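Local coordinates for protein signal transduction histidine kinase, LytS (Clostridium beijerinckii, PDB 5XSJ) that probably acts as the sensor kinase of a two-component system, using ATP to phosphorylate a protein histidine, and is represented here by its N-terminal four-helix portion, at residues B[20-25]-B[63-68]. Numbering follows the deposited sequence.
Sequences LITNEI and GNLKKN
N64 and L65 carry the second helix's side of this contact, meeting I21, T22 and I25 of the first. The chain is a four-helix bundle. Helix 15-42 and helix 45-67 are consecutive and run antiparallel, with local axes 10.9 Å apart at an angle of 151°. The contact joins the N-terminal part of the first to the C-terminal end of the second.

N64 comes first and is partly exposed. Its CG lies anti to the backbone N (chi1 -179°), and the amide nitrogen ND2 meets I21 CD1 at 3.7 Å. This is a van der Waals touch, with the two side chains crossing at about a right angle.

L65 follows and makes most of the contact. It is buried and lies against I21, T22 and I25. It slides past I21 in the opposite direction, and its CG sits 3.8 Å from I21 CG2. That methyl is anti to I21's backbone N, while CG1 carries CD1 off to N64. L65 CD1 serves two partners. It lies 3.6 Å from T22 OG1, a hydroxyl hydrogen-bonded to N18 O in its own helix. It also meets I25 tip to tip, L65 CD1 to I25 CD1 at 3.6 Å. L77 of helix 73-99 also packs on L65, while L128, M129 and F132 of helix 104-133 touch T22, so both residues are buried between helices.

K66 takes no part in the contact and forms a salt bridge with D81 of helix 73-99. K67 turns back to N64: its NZ gives a weak hydrogen bond of 3.3 Å to N64 OD1, the other atom of that amide.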
loop_
_atom_site.group_PDB
_atom_site.type_symbol
_atom_site.label_atom_id
_atom_site.label_comp_id
_atom_site.label_asym_id
_atom_site.label_seq_id
_atom_site.Cartn_x
_atom_site.Cartn_y
_atom_site.Cartn_z
ATOM N N LEU B 20 -28.027 10.884 0.862
ATOM C CA LEU B 20 -28.293 10.508 -0.521
ATOM C C LEU B 20 -27.321 11.232 -1.450
ATOM O O LEU B 20 -26.735 10.627 -2.349
ATOM C CB LEU B 20 -29.732 10.830 -0.919
ATOM C CG LEU B 20 -30.800 9.869 -0.399
ATOM C CD1 LEU B 20 -32.142 10.191 -1.049
ATOM C CD2 LEU B 20 -30.386 8.433 -0.684
ATOM N N ILE B 21 -27.155 12.531 -1.218
ATOM C CA ILE B 21 -26.276 13.353 -2.043
ATOM C C ILE B 21 -24.826 12.899 -1.885
ATOM O O ILE B 21 -24.083 12.798 -2.870
ATOM C CB ILE B 21 -26.400 14.860 -1.693
ATOM C CG1 ILE B 21 -27.823 15.354 -2.007
ATOM C CG2 ILE B 21 -25.367 15.680 -2.484
ATOM C CD1 ILE B 21 -28.103 16.809 -1.630
ATOM N N THR B 22 -24.445 12.606 -0.646
ATOM C CA THR B 22 -23.104 12.136 -0.325
ATOM C C THR B 22 -22.837 10.811 -1.030
ATOM O O THR B 22 -21.761 10.597 -1.581
ATOM C CB THR B 22 -22.927 11.987 1.201
ATOM O OG1 THR B 22 -22.972 13.287 1.799
ATOM C CG2 THR B 22 -21.602 11.340 1.542
ATOM N N ASN B 23 -23.830 9.932 -1.047
ATOM C CA ASN B 23 -23.682 8.692 -1.783
ATOM C C ASN B 23 -23.597 8.938 -3.299
ATOM O O ASN B 23 -22.889 8.231 -4.010
ATOM C CB ASN B 23 -24.830 7.741 -1.461
ATOM C CG ASN B 23 -24.712 6.424 -2.196
ATOM O OD1 ASN B 23 -23.780 5.661 -1.971
ATOM N ND2 ASN B 23 -25.659 6.152 -3.080
ATOM N N GLU B 24 -24.306 9.945 -3.800
ATOM C CA GLU B 24 -24.252 10.234 -5.225
ATOM C C GLU B 24 -22.866 10.714 -5.615
ATOM O O GLU B 24 -22.337 10.328 -6.652
ATOM C CB GLU B 24 -25.307 11.281 -5.612
ATOM C CG GLU B 24 -26.706 10.689 -5.747
ATOM C CD GLU B 24 -27.805 11.748 -5.792
ATOM O OE1 GLU B 24 -27.522 12.928 -6.118
ATOM O OE2 GLU B 24 -28.963 11.385 -5.505
ATOM N N ILE B 25 -22.289 11.572 -4.780
ATOM C CA ILE B 25 -20.931 12.076 -4.981
ATOM C C ILE B 25 -19.907 10.936 -5.047
ATOM O O ILE B 25 -19.049 10.898 -5.923
ATOM C CB ILE B 25 -20.546 13.049 -3.840
ATOM C CG1 ILE B 25 -21.393 14.313 -3.927
ATOM C CG2 ILE B 25 -19.048 13.372 -3.874
ATOM C CD1 ILE B 25 -21.365 15.158 -2.673
ATOM N N GLY B 63 -20.252 21.150 -3.940
ATOM C CA GLY B 63 -20.564 22.564 -3.800
ATOM C C GLY B 63 -21.929 22.781 -3.163
ATOM O O GLY B 63 -22.102 23.665 -2.333
ATOM N N ASN B 64 -22.901 21.959 -3.536
ATOM C CA ASN B 64 -24.233 22.101 -2.980
ATOM C C ASN B 64 -24.247 21.833 -1.480
ATOM O O ASN B 64 -24.818 22.607 -0.723
ATOM C CB ASN B 64 -25.219 21.178 -3.696
ATOM C CG ASN B 64 -26.638 21.312 -3.151
ATOM O OD1 ASN B 64 -27.253 22.378 -3.253
ATOM N ND2 ASN B 64 -27.161 20.234 -2.570
ATOM N N LEU B 65 -23.618 20.741 -1.054
ATOM C CA LEU B 65 -23.504 20.415 0.374
ATOM C C LEU B 65 -22.762 21.486 1.161
ATOM O O LEU B 65 -23.065 21.718 2.326
ATOM C CB LEU B 65 -22.791 19.072 0.570
ATOM C CG LEU B 65 -23.524 17.805 0.132
ATOM C CD1 LEU B 65 -22.650 16.579 0.362
ATOM C CD2 LEU B 65 -24.844 17.671 0.886
ATOM N N LYS B 66 -21.781 22.125 0.529
ATOM C CA LYS B 66 -20.987 23.160 1.196
ATOM C C LYS B 66 -21.839 24.365 1.531
ATOM O O LYS B 66 -21.543 25.095 2.475
ATOM C CB LYS B 66 -19.809 23.614 0.334
ATOM C CG LYS B 66 -18.720 22.570 0.155
ATOM C CD LYS B 66 -17.330 23.182 0.188
ATOM C CE LYS B 66 -17.054 24.017 -1.025
ATOM N NZ LYS B 66 -15.650 24.528 -1.012
ATOM N N LYS B 67 -22.888 24.573 0.741
ATOM C CA LYS B 67 -23.826 25.666 0.964
ATOM C C LYS B 67 -24.542 25.498 2.297
ATOM O O LYS B 67 -24.785 26.476 3.006
ATOM C CB LYS B 67 -24.849 25.741 -0.170
ATOM C CG LYS B 67 -24.464 26.653 -1.318
ATOM C CD LYS B 67 -25.339 26.370 -2.546
ATOM C CE LYS B 67 -26.806 26.177 -2.156
ATOM N NZ LYS B 67 -27.653 25.680 -3.281
ATOM N N ASN B 68 -24.873 24.254 2.634
ATOM C CA ASN B 68 -25.671 23.971 3.829
ATOM C C ASN B 68 -24.898 23.287 4.963
ATOM O O ASN B 68 -25.489 22.558 5.760
ATOM C CB ASN B 68 -26.880 23.091 3.463
ATOM C CG ASN B 68 -27.723 23.666 2.322
ATOM O OD1 ASN B 68 -27.261 24.495 1.530
ATOM N ND2 ASN B 68 -28.975 23.217 2.240
#